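Local coordinates for protein cryptic loci regulator 2 (Schizosaccharomyces pombe 972h-, PDB 5IKJ) that promotes transcriptional silencing and nucleosome positioning at heterochromatic loci, acting upstream of histone deacetylases and serving the Snf2/Hdac-containing repressor complex, at residues 226-231 and 361-366; 238-243 and 495-500; 246-251 and 307-312; 407-412 and 429-434. All coordinates share one frame; numbering follows the deposited sequence.

Interaction 1: 226-231 and 361-366; sequences RMFHEC and PLTVLP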
# COMPACT_ATOMS: atom_id res chain seq x y z
N ARG A 226 0.16 -5.29 -1.26
CA ARG A 226 0.84 -4.36 -2.13
C ARG A 226 0.16 -3.00 -2.11
O ARG A 226 0.82 -1.98 -2.16
CB ARG A 226 0.94 -4.91 -3.56
CG ARG A 226 1.88 -6.08 -3.68
CD ARG A 226 2.28 -6.37 -5.12
NE ARG A 226 1.13 -6.64 -5.96
CZ ARG A 226 0.65 -5.79 -6.86
NH1 ARG A 226 -0.40 -6.11 -7.57
NH2 ARG A 226 1.24 -4.62 -7.05
N MET A 227 -1.16 -2.98 -2.01
CA MET A 227 -1.87 -1.71 -1.96
C MET A 227 -1.46 -0.94 -0.72
O MET A 227 -1.21 0.25 -0.78
CB MET A 227 -3.37 -1.90 -1.97
CG MET A 227 -4.13 -0.59 -1.93
SD MET A 227 -5.88 -0.82 -2.13
CE MET A 227 -6.23 -1.89 -0.76
N PHE A 228 -1.39 -1.63 0.41
CA PHE A 228 -0.97 -0.98 1.65
C PHE A 228 0.38 -0.31 1.48
O PHE A 228 0.57 0.85 1.88
CB PHE A 228 -0.93 -2.00 2.79
CG PHE A 228 -0.20 -1.52 4.01
CD1 PHE A 228 -0.85 -0.73 4.94
CD2 PHE A 228 1.13 -1.85 4.23
CE1 PHE A 228 -0.19 -0.27 6.07
CE2 PHE A 228 1.79 -1.39 5.35
CZ PHE A 228 1.13 -0.61 6.27
N HIS A 229 1.34 -1.02 0.89
CA HIS A 229 2.68 -0.48 0.74
C HIS A 229 2.74 0.59 -0.35
O HIS A 229 3.56 1.51 -0.27
CB HIS A 229 3.67 -1.60 0.47
CG HIS A 229 4.03 -2.39 1.69
ND1 HIS A 229 4.77 -1.87 2.72
CD2 HIS A 229 3.72 -3.66 2.05
CE1 HIS A 229 4.92 -2.78 3.66
NE2 HIS A 229 4.29 -3.88 3.28
N GLU A 230 1.90 0.48 -1.38
CA GLU A 230 1.77 1.58 -2.33
C GLU A 230 1.24 2.83 -1.64
O GLU A 230 1.71 3.94 -1.91
CB GLU A 230 0.85 1.17 -3.48
CG GLU A 230 0.79 2.19 -4.61
CD GLU A 230 -0.22 1.81 -5.68
OE1 GLU A 230 -0.60 0.62 -5.74
OE2 GLU A 230 -0.63 2.70 -6.45
N CYS A 231 0.27 2.65 -0.75
CA CYS A 231 -0.25 3.77 0.03
C CYS A 231 0.84 4.35 0.93
O CYS A 231 1.08 5.57 0.93
CB CYS A 231 -1.43 3.29 0.87
SG CYS A 231 -2.24 4.57 1.82
N PRO A 361 10.92 1.92 14.15
CA PRO A 361 9.73 1.13 14.47
C PRO A 361 9.39 0.18 13.33
O PRO A 361 9.35 0.58 12.17
CB PRO A 361 8.64 2.19 14.66
CG PRO A 361 9.04 3.29 13.72
CD PRO A 361 10.56 3.27 13.66
N LEU A 362 9.16 -1.09 13.67
CA LEU A 362 8.83 -2.07 12.65
C LEU A 362 7.47 -1.76 12.03
O LEU A 362 6.55 -1.28 12.69
CB LEU A 362 8.82 -3.48 13.24
CG LEU A 362 10.16 -4.10 13.63
CD1 LEU A 362 9.97 -5.55 14.03
CD2 LEU A 362 11.19 -4.00 12.49
N THR A 363 7.36 -2.03 10.73
CA THR A 363 6.11 -1.86 10.00
C THR A 363 5.29 -3.14 10.14
O THR A 363 5.72 -4.21 9.71
CB THR A 363 6.38 -1.56 8.53
OG1 THR A 363 7.14 -0.35 8.41
CG2 THR A 363 5.08 -1.41 7.75
N VAL A 364 4.11 -3.03 10.75
CA VAL A 364 3.24 -4.17 10.99
C VAL A 364 2.16 -4.20 9.92
O VAL A 364 1.45 -3.21 9.71
CB VAL A 364 2.62 -4.12 12.40
CG1 VAL A 364 1.80 -5.37 12.66
CG2 VAL A 364 3.72 -3.98 13.45
N LEU A 365 2.04 -5.33 9.25
CA LEU A 365 1.13 -5.46 8.12
C LEU A 365 -0.30 -5.60 8.64
O LEU A 365 -0.61 -6.58 9.33
CB LEU A 365 1.49 -6.68 7.29
CG LEU A 365 0.72 -6.94 6.00
CD1 LEU A 365 0.99 -5.85 4.98
CD2 LEU A 365 1.13 -8.30 5.46
N PRO A 366 -1.20 -4.66 8.34
CA PRO A 366 -2.58 -4.80 8.79
C PRO A 366 -3.37 -5.76 7.91
O PRO A 366 -3.15 -5.86 6.70
CB PRO A 366 -3.13 -3.37 8.68
CG PRO A 366 -2.39 -2.80 7.53
CD PRO A 366 -1.01 -3.42 7.56

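Interaction 2: 238-243 and 495-500; sequences WPSSYR and WYEPWF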
# COMPACT_ATOMS: atom_id res chain seq x y z
N TRP A 238 8.06 7.35 0.15
CA TRP A 238 8.54 8.11 -1.00
C TRP A 238 7.42 9.00 -1.52
O TRP A 238 6.98 8.87 -2.67
CB TRP A 238 9.05 7.17 -2.09
CG TRP A 238 9.80 5.99 -1.56
CD1 TRP A 238 9.35 4.70 -1.47
CD2 TRP A 238 11.14 5.97 -1.04
NE1 TRP A 238 10.32 3.89 -0.93
CE2 TRP A 238 11.43 4.65 -0.66
CE3 TRP A 238 12.12 6.96 -0.87
CZ2 TRP A 238 12.66 4.28 -0.11
CZ3 TRP A 238 13.34 6.59 -0.32
CH2 TRP A 238 13.60 5.26 0.05
N PRO A 239 6.94 9.93 -0.69
CA PRO A 239 5.71 10.66 -1.05
C PRO A 239 5.91 11.71 -2.13
O PRO A 239 4.96 11.98 -2.89
CB PRO A 239 5.29 11.30 0.28
CG PRO A 239 6.56 11.44 1.05
CD PRO A 239 7.39 10.24 0.68
N SER A 240 7.08 12.34 -2.22
CA SER A 240 7.30 13.40 -3.20
C SER A 240 7.61 12.74 -4.54
O SER A 240 8.77 12.55 -4.91
CB SER A 240 8.41 14.34 -2.76
OG SER A 240 8.31 15.60 -3.40
N SER A 241 6.56 12.39 -5.28
CA SER A 241 6.71 11.53 -6.44
C SER A 241 5.40 11.52 -7.22
O SER A 241 4.37 11.99 -6.74
CB SER A 241 7.09 10.11 -6.02
OG SER A 241 6.12 9.57 -5.14
N TYR A 242 5.47 10.97 -8.43
CA TYR A 242 4.28 10.71 -9.23
C TYR A 242 3.80 9.29 -8.97
O TYR A 242 4.57 8.40 -8.58
CB TYR A 242 4.58 10.93 -10.71
CG TYR A 242 4.84 12.38 -11.04
CD1 TYR A 242 3.79 13.23 -11.37
CD2 TYR A 242 6.12 12.90 -11.00
CE1 TYR A 242 4.02 14.56 -11.66
CE2 TYR A 242 6.36 14.23 -11.30
CZ TYR A 242 5.31 15.06 -11.62
OH TYR A 242 5.54 16.38 -11.91
N ARG A 243 2.51 9.07 -9.19
CA ARG A 243 1.83 7.89 -8.69
C ARG A 243 1.31 7.03 -9.84
O ARG A 243 0.95 7.53 -10.91
CB ARG A 243 0.69 8.28 -7.75
CG ARG A 243 1.20 8.98 -6.50
CD ARG A 243 0.11 9.58 -5.64
NE ARG A 243 0.64 10.04 -4.36
CZ ARG A 243 -0.01 10.82 -3.51
NH1 ARG A 243 -1.24 11.24 -3.78
NH2 ARG A 243 0.57 11.18 -2.37
N TRP A 495 -1.97 18.06 -2.94
CA TRP A 495 -0.98 19.02 -2.49
C TRP A 495 0.41 18.48 -2.83
O TRP A 495 0.70 17.31 -2.55
CB TRP A 495 -1.10 19.26 -0.98
CG TRP A 495 -0.03 20.14 -0.40
CD1 TRP A 495 -0.09 21.50 -0.22
CD2 TRP A 495 1.25 19.73 0.10
NE1 TRP A 495 1.08 21.95 0.35
CE2 TRP A 495 1.91 20.88 0.56
CE3 TRP A 495 1.89 18.49 0.19
CZ2 TRP A 495 3.19 20.84 1.10
CZ3 TRP A 495 3.17 18.45 0.74
CH2 TRP A 495 3.80 19.61 1.18
N TYR A 496 1.24 19.32 -3.43
CA TYR A 496 2.58 18.93 -3.81
C TYR A 496 3.61 19.68 -2.97
O TYR A 496 3.39 20.82 -2.56
CB TYR A 496 2.84 19.21 -5.30
CG TYR A 496 1.97 18.41 -6.24
CD1 TYR A 496 2.27 17.08 -6.53
CD2 TYR A 496 0.86 18.97 -6.84
CE1 TYR A 496 1.48 16.35 -7.40
CE2 TYR A 496 0.06 18.25 -7.70
CZ TYR A 496 0.38 16.94 -7.98
OH TYR A 496 -0.41 16.20 -8.84
N GLU A 497 4.73 19.01 -2.71
CA GLU A 497 5.80 19.62 -1.94
C GLU A 497 6.22 20.93 -2.62
O GLU A 497 6.10 21.07 -3.84
CB GLU A 497 6.99 18.67 -1.82
CG GLU A 497 6.72 17.43 -0.96
CD GLU A 497 5.81 16.42 -1.65
OE1 GLU A 497 5.52 16.60 -2.85
OE2 GLU A 497 5.38 15.46 -0.98
N PRO A 498 6.70 21.91 -1.85
CA PRO A 498 6.90 23.25 -2.42
C PRO A 498 7.90 23.29 -3.57
O PRO A 498 7.79 24.15 -4.44
CB PRO A 498 7.37 24.08 -1.22
CG PRO A 498 7.94 23.09 -0.26
CD PRO A 498 7.15 21.83 -0.45
N TRP A 499 8.87 22.37 -3.59
CA TRP A 499 9.82 22.31 -4.70
C TRP A 499 9.29 21.52 -5.89
O TRP A 499 9.91 21.54 -6.95
CB TRP A 499 11.13 21.67 -4.23
CG TRP A 499 10.97 20.24 -3.78
CD1 TRP A 499 10.87 19.13 -4.58
CD2 TRP A 499 10.88 19.76 -2.44
NE1 TRP A 499 10.73 18.00 -3.82
CE2 TRP A 499 10.74 18.36 -2.50
CE3 TRP A 499 10.92 20.38 -1.18
CZ2 TRP A 499 10.63 17.57 -1.35
CZ3 TRP A 499 10.81 19.60 -0.05
CH2 TRP A 499 10.67 18.21 -0.14
N PHE A 500 8.15 20.84 -5.73
CA PHE A 500 7.71 19.88 -6.73
C PHE A 500 7.35 20.54 -8.05
O PHE A 500 7.50 19.92 -9.11
CB PHE A 500 6.51 19.09 -6.19
CG PHE A 500 6.18 17.86 -6.98
CD1 PHE A 500 6.87 16.68 -6.75
CD2 PHE A 500 5.19 17.87 -7.93
CE1 PHE A 500 6.57 15.54 -7.47
CE2 PHE A 500 4.88 16.73 -8.65
CZ PHE A 500 5.57 15.56 -8.42

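Interaction 3: 246-251 and 307-312; sequences EVVWID and ADIEPW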
# COMPACT_ATOMS: atom_id res chain seq x y z
N GLU A 246 -1.44 7.82 -12.79
CA GLU A 246 -1.71 9.24 -12.96
C GLU A 246 -1.43 9.69 -14.38
O GLU A 246 -0.55 9.15 -15.06
CB GLU A 246 -0.87 10.08 -11.99
CG GLU A 246 -1.20 9.87 -10.53
CD GLU A 246 -0.61 10.96 -9.65
OE1 GLU A 246 -1.37 11.54 -8.83
OE2 GLU A 246 0.60 11.24 -9.77
N VAL A 247 -2.18 10.68 -14.83
CA VAL A 247 -1.98 11.32 -16.13
C VAL A 247 -1.13 12.56 -15.90
O VAL A 247 -1.48 13.42 -15.09
CB VAL A 247 -3.33 11.67 -16.79
CG1 VAL A 247 -3.12 12.55 -18.01
CG2 VAL A 247 -4.07 10.40 -17.16
N VAL A 248 -0.02 12.66 -16.63
CA VAL A 248 0.99 13.69 -16.40
C VAL A 248 1.39 14.30 -17.74
O VAL A 248 0.95 13.86 -18.80
CB VAL A 248 2.23 13.13 -15.66
CG1 VAL A 248 1.81 12.42 -14.38
CG2 VAL A 248 3.02 12.19 -16.57
N TRP A 249 2.24 15.32 -17.67
CA TRP A 249 2.89 15.90 -18.84
C TRP A 249 4.34 15.44 -18.87
O TRP A 249 5.05 15.56 -17.87
CB TRP A 249 2.83 17.42 -18.81
CG TRP A 249 1.50 18.01 -19.16
CD1 TRP A 249 0.67 18.70 -18.33
CD2 TRP A 249 0.84 17.95 -20.43
NE1 TRP A 249 -0.47 19.08 -19.00
CE2 TRP A 249 -0.39 18.63 -20.29
CE3 TRP A 249 1.16 17.40 -21.67
CZ2 TRP A 249 -1.29 18.77 -21.35
CZ3 TRP A 249 0.27 17.53 -22.72
CH2 TRP A 249 -0.94 18.22 -22.55
N ILE A 250 4.77 14.92 -20.01
CA ILE A 250 6.16 14.54 -20.24
C ILE A 250 6.83 15.63 -21.06
O ILE A 250 6.24 16.19 -21.99
CB ILE A 250 6.25 13.17 -20.94
CG1 ILE A 250 5.85 12.05 -19.98
CG2 ILE A 250 7.64 12.94 -21.50
CD1 ILE A 250 6.66 12.01 -18.70
N ASP A 251 8.08 15.94 -20.71
CA ASP A 251 8.87 16.95 -21.40
C ASP A 251 10.17 16.31 -21.87
O ASP A 251 11.11 16.15 -21.09
CB ASP A 251 9.13 18.15 -20.49
CG ASP A 251 9.90 19.26 -21.19
OD1 ASP A 251 9.85 19.31 -22.44
OD2 ASP A 251 10.55 20.07 -20.50
N ALA A 307 12.07 15.39 -12.78
CA ALA A 307 12.42 16.70 -13.31
C ALA A 307 11.89 16.92 -14.72
O ALA A 307 11.79 18.07 -15.16
CB ALA A 307 13.94 16.88 -13.30
N ASP A 308 11.54 15.85 -15.43
CA ASP A 308 11.01 15.94 -16.78
C ASP A 308 9.51 15.62 -16.83
O ASP A 308 8.98 15.34 -17.91
CB ASP A 308 11.78 15.01 -17.72
CG ASP A 308 13.21 15.45 -17.93
OD1 ASP A 308 13.43 16.43 -18.67
OD2 ASP A 308 14.12 14.81 -17.37
N ILE A 309 8.84 15.65 -15.69
CA ILE A 309 7.41 15.38 -15.60
C ILE A 309 6.75 16.51 -14.81
O ILE A 309 7.30 16.98 -13.81
CB ILE A 309 7.12 14.02 -14.94
CG1 ILE A 309 7.99 12.93 -15.58
CG2 ILE A 309 5.63 13.69 -15.06
CD1 ILE A 309 7.76 11.54 -15.04
N GLU A 310 5.58 16.93 -15.27
CA GLU A 310 4.82 17.97 -14.60
C GLU A 310 3.39 17.50 -14.38
O GLU A 310 2.86 16.75 -15.20
CB GLU A 310 4.83 19.27 -15.41
CG GLU A 310 6.22 19.77 -15.74
CD GLU A 310 6.30 21.29 -15.83
OE1 GLU A 310 5.49 21.88 -16.57
OE2 GLU A 310 7.17 21.88 -15.15
N PRO A 311 2.75 17.92 -13.29
CA PRO A 311 1.37 17.49 -13.05
C PRO A 311 0.45 17.97 -14.16
O PRO A 311 0.67 19.01 -14.78
CB PRO A 311 1.02 18.15 -11.71
CG PRO A 311 2.33 18.45 -11.07
CD PRO A 311 3.25 18.77 -12.19
N TRP A 312 -0.61 17.19 -14.40
CA TRP A 312 -1.53 17.49 -15.49
C TRP A 312 -2.07 18.90 -15.41
O TRP A 312 -2.32 19.54 -16.44
CB TRP A 312 -2.69 16.49 -15.49
CG TRP A 312 -3.64 16.70 -16.61
CD1 TRP A 312 -4.91 17.20 -16.53
CD2 TRP A 312 -3.40 16.43 -18.00
NE1 TRP A 312 -5.47 17.26 -17.79
CE2 TRP A 312 -4.57 16.79 -18.70
CE3 TRP A 312 -2.31 15.93 -18.71
CZ2 TRP A 312 -4.67 16.65 -20.08
CZ3 TRP A 312 -2.42 15.79 -20.08
CH2 TRP A 312 -3.59 16.15 -20.75
O HOH W 1 -1.04 14.88 -12.61

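Interaction 4: 407-412 and 429-434; sequences QKTSFM and GSLWTQ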
# COMPACT_ATOMS: atom_id res chain seq x y z
N GLN A 407 -9.80 29.72 6.87
CA GLN A 407 -9.55 30.09 5.48
C GLN A 407 -8.07 30.16 5.14
O GLN A 407 -7.73 30.24 3.95
CB GLN A 407 -10.22 31.43 5.17
CG GLN A 407 -11.67 31.48 5.62
CD GLN A 407 -12.60 32.02 4.55
OE1 GLN A 407 -13.23 31.26 3.81
NE2 GLN A 407 -12.72 33.34 4.48
N LYS A 408 -7.18 30.13 6.13
CA LYS A 408 -5.76 29.94 5.88
C LYS A 408 -5.41 28.49 5.54
O LYS A 408 -4.23 28.15 5.48
CB LYS A 408 -4.93 30.38 7.10
CG LYS A 408 -5.01 31.86 7.43
CD LYS A 408 -4.01 32.21 8.53
CE LYS A 408 -4.59 33.19 9.54
NZ LYS A 408 -4.94 34.50 8.93
N THR A 409 -6.41 27.64 5.34
CA THR A 409 -6.17 26.22 5.10
C THR A 409 -5.42 26.04 3.78
O THR A 409 -5.91 26.42 2.72
CB THR A 409 -7.49 25.45 5.08
OG1 THR A 409 -8.13 25.56 6.35
CG2 THR A 409 -7.25 23.98 4.77
N SER A 410 -4.23 25.44 3.86
CA SER A 410 -3.46 25.11 2.67
C SER A 410 -3.78 23.71 2.15
O SER A 410 -3.84 23.50 0.93
CB SER A 410 -1.96 25.23 2.96
OG SER A 410 -1.64 26.52 3.44
N PHE A 411 -3.98 22.75 3.05
CA PHE A 411 -4.28 21.38 2.65
C PHE A 411 -4.97 20.66 3.79
O PHE A 411 -4.89 21.07 4.95
CB PHE A 411 -3.01 20.63 2.24
CG PHE A 411 -1.95 20.59 3.31
CD1 PHE A 411 -2.04 19.71 4.38
CD2 PHE A 411 -0.85 21.44 3.24
CE1 PHE A 411 -1.07 19.68 5.36
CE2 PHE A 411 0.12 21.41 4.22
CZ PHE A 411 0.01 20.53 5.28
N MET A 412 -5.67 19.59 3.44
CA MET A 412 -6.21 18.64 4.41
C MET A 412 -5.26 17.45 4.51
O MET A 412 -4.83 16.91 3.49
CB MET A 412 -7.60 18.16 4.01
CG MET A 412 -8.09 16.93 4.80
SD MET A 412 -9.68 16.28 4.26
CE MET A 412 -10.80 17.52 4.90
N GLY A 429 -10.27 14.68 7.61
CA GLY A 429 -8.89 14.91 8.00
C GLY A 429 -8.74 16.25 8.70
O GLY A 429 -9.71 17.00 8.86
N SER A 430 -7.51 16.52 9.12
CA SER A 430 -7.17 17.77 9.77
C SER A 430 -6.74 18.81 8.74
O SER A 430 -6.19 18.47 7.69
CB SER A 430 -6.05 17.56 10.79
OG SER A 430 -5.00 16.78 10.24
N LEU A 431 -7.00 20.07 9.06
CA LEU A 431 -6.73 21.19 8.17
C LEU A 431 -5.49 21.94 8.65
O LEU A 431 -5.33 22.18 9.84
CB LEU A 431 -7.93 22.14 8.10
CG LEU A 431 -9.27 21.47 7.81
CD1 LEU A 431 -10.41 22.47 7.90
CD2 LEU A 431 -9.26 20.79 6.44
N TRP A 432 -4.63 22.31 7.70
CA TRP A 432 -3.35 22.92 8.01
C TRP A 432 -3.13 24.16 7.15
O TRP A 432 -3.77 24.34 6.11
CB TRP A 432 -2.18 21.95 7.79
CG TRP A 432 -2.23 20.72 8.63
CD1 TRP A 432 -3.16 19.72 8.56
CD2 TRP A 432 -1.31 20.34 9.65
NE1 TRP A 432 -2.87 18.75 9.49
CE2 TRP A 432 -1.73 19.11 10.17
CE3 TRP A 432 -0.16 20.94 10.18
CZ2 TRP A 432 -1.06 18.45 11.19
CZ3 TRP A 432 0.51 20.29 11.20
CH2 TRP A 432 0.06 19.06 11.69
N THR A 433 -2.20 24.99 7.59
CA THR A 433 -1.66 26.08 6.79
C THR A 433 -0.15 25.92 6.71
O THR A 433 0.48 25.35 7.61
CB THR A 433 -2.01 27.45 7.39
OG1 THR A 433 -1.69 28.48 6.44
CG2 THR A 433 -1.25 27.71 8.69
N GLN A 434 0.44 26.42 5.62
CA GLN A 434 1.88 26.36 5.42
C GLN A 434 2.43 27.77 5.31
O GLN A 434 1.80 28.65 4.72
CB GLN A 434 2.23 25.55 4.16
CG GLN A 434 1.79 26.20 2.85
CD GLN A 434 1.97 25.29 1.66
OE1 GLN A 434 1.09 25.18 0.80
NE2 GLN A 434 3.12 24.62 1.58

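Interaction 1: 226-231 and 361-366
Held trans to the main-chain nitrogen (chi1 166°), CG of Phe228 carries the phenyl ring out from helix 214-237 to meet Pro366, while Thr363 turns CG2 the same way about its CA-CB bond, with OG1 left beside the backbone N, and offers this methyl to the ring. The contact is apolar helix-on-loop packing: one turn of helix 214-237 lies against the irregular connection between strands 353-355 and 377-384. Pro366 covers one face of the Phe228 ring in a CH-pi contact, its CD sitting 3.7 Å from the ring centroid and 15° off the normal. Pro366 CG follows onto the same side and meets Phe228 CD1 at 3.7 Å. Thr363 comes from another direction: its CG2 lies near the plane of the ring, at the CE2 edge, 4.1 Å from Phe228 CE2. Leu365 reaches Phe228 CD2 obliquely with CD1, also at 4.1 Å, and thus three residues of the loop bracket a single aromatic side chain.

His229, one residue further along the helix, extends the patch. Its ring approaches both Thr363 CG2 and Leu365 CD1, and its NE2 is hydrogen-bonded to the carbonyl of Gly69. The other protein chain of the assembly also packs an apolar side chain on Phe228, and a basic side chain of that chain hydrogen-bonds Leu365 O, so the junction forms part of an interface between proteins. Within the helix the two aromatic neighbours touch as well, Phe228 CD2 standing 3.7 Å above the centre of the His229 imidazole.

Interaction 2: 238-243 and 495-500
Tyr242 and Phe500 make the tight part of this contact. Phe500 drives its CZ over one face of the Tyr242 ring, off towards the rim, and comes 3.2 Å from Tyr242 CZ; the rings are inclined at 46°, with centroids 4.8 Å apart. Phe500 reaches this place because its CG is turned away from the backbone N (chi1 -166°). Replacing Tyr242 with alanine would probably leave Phe500 CZ without the ring it presses on, Ile309 O without its weak hydroxyl partner and a gap beside Pro311, which both aromatic side chains touch.

The polar part is slacker. Ser240 OG gives a weak hydrogen bond of 3.0 Å to Glu497 OE1, whereas Glu497 OE2 is engaged in a salt bridge with Arg462 of helix 461-469, which probably fixes the carboxylate more firmly. On the partly exposed side, Trp499 brings NE1, CE2 and CZ2 of its indole near Ser240, NE1 lying 3.4 Å from Ser240 OG.

Ser241 OG bonds Trp238 O just after helix 214-237, and Phe500 N bonds Glu497 O. The contact thus joins two turns, an inverse gamma turn centred on Ser240 and a type I beta turn from Glu497 to Phe500.

Interaction 3: 246-251 and 307-312
Trp249 and Glu310 form the central hydrogen-bonded pair of an antiparallel ladder between strands 247-251 and 309-311. Its two backbone bonds are nearly straight: Trp249 N to Glu310 O (2.9 Å, 170° at the hydrogen) and Glu310 N to Trp249 O. Asp251 N to Asp308 O prolongs the ladder at 3.0 Å, and Ile309 CA adds a CH...O contact to Trp249 O. Where the strands part, a water takes over, donating to Val247 O and accepting from Trp312 N.

Aromatic stacking lies towards this same end. Trp312, its CG trans to the backbone N (chi1 -177°), lays its indole alongside Val247 and over Trp249 in an offset stack of the six-membered rings, centroids 4.4 Å apart and planes at 11°. On the opposite face of the Trp312 indole, Val247 CG1 makes a CH-pi contact, 4.0 Å from the six-membered centroid, which holds that indole flat between the two. Trp249 NE1 gives a weak bond to Trp312 O and a further one to His315 O. A leucine in place of Trp249 would probably leave one face of Trp312 without its stacking partner and the carbonyl of Trp312 without this donor.

Among the aliphatic groups, Ile250 and Ile309 share the face away from Trp249, Ile250 CD1 lying 3.5 Å from Ile309 CG1; beside them Val248 CG2 presses on Ile309 CG2 at 3.4 Å.

Strand 309-311 is outermost in the five-stranded antiparallel sheet; strand 247-252 lies between it and 255-266, while helix 325-330 packs on Val247 and Trp312.

Interaction 4: 407-412 and 429-434
A classic beta bulge lies at the open end of the hairpin of strands 411-419 and 425-436, within the SH3-clan family region: Ser410 and Phe411 both face Trp432. The carbonyl of Trp432 accepts Ser410 N and, more weakly, Phe411 N at 3.5 Å; Trp432 N returns a bond to Phe411 O at 3.0 Å.

Side chains stitch the open end. Thr433 OG1, turned away from its own backbone N (chi1 -169°), donates to Lys408 O at 2.7 Å, and Ser410 OG accepts Gln434 N at 3.0 Å. On one face of the sheet Phe411 CE1 touches Trp432 CB at 3.5 Å; the two ring planes are near parallel but slid apart, with little overlap. Trp432 NE1 turns to Ser430 OG, in the plane of the indole. On the other face Met412 CE meets Leu431 CD2 at 3.9 Å, and the Met412 side chain passes over Gly429, where a CB would collide with Met412 CG.

Hydroxyls of Thr433 and Ser410 therefore supply bonds where the bulge interrupts the regular ladder, and the backbone groups they engage, Lys408 O and Gln434 N, keep polar partners despite the irregular pairing.

How the interactions relate
From the N terminus, helix 214-237 first provides 226-231, whose contact with 361-366 closes a loop of about 130 residues. Interaction 2 opens just after that helix and closes only at 495-500, so it crosses interaction 1. Interaction 3 nests inside both loops and adds strand 309-311 to the five-stranded sheet; interaction 4, a hairpin closure in the mixed sheet, follows interaction 1 in series and is nested inside interaction 2. Interaction 2 touches both sheets: Tyr242 OH lies 2.7 Å from Ile309 O, a probable, weak hydrogen bond, and Trp495 NE1 3.3 Å from Gln434 OE1, another probable bond. Interactions 3 and 4 themselves remain about 14 Å apart at their nearest atoms.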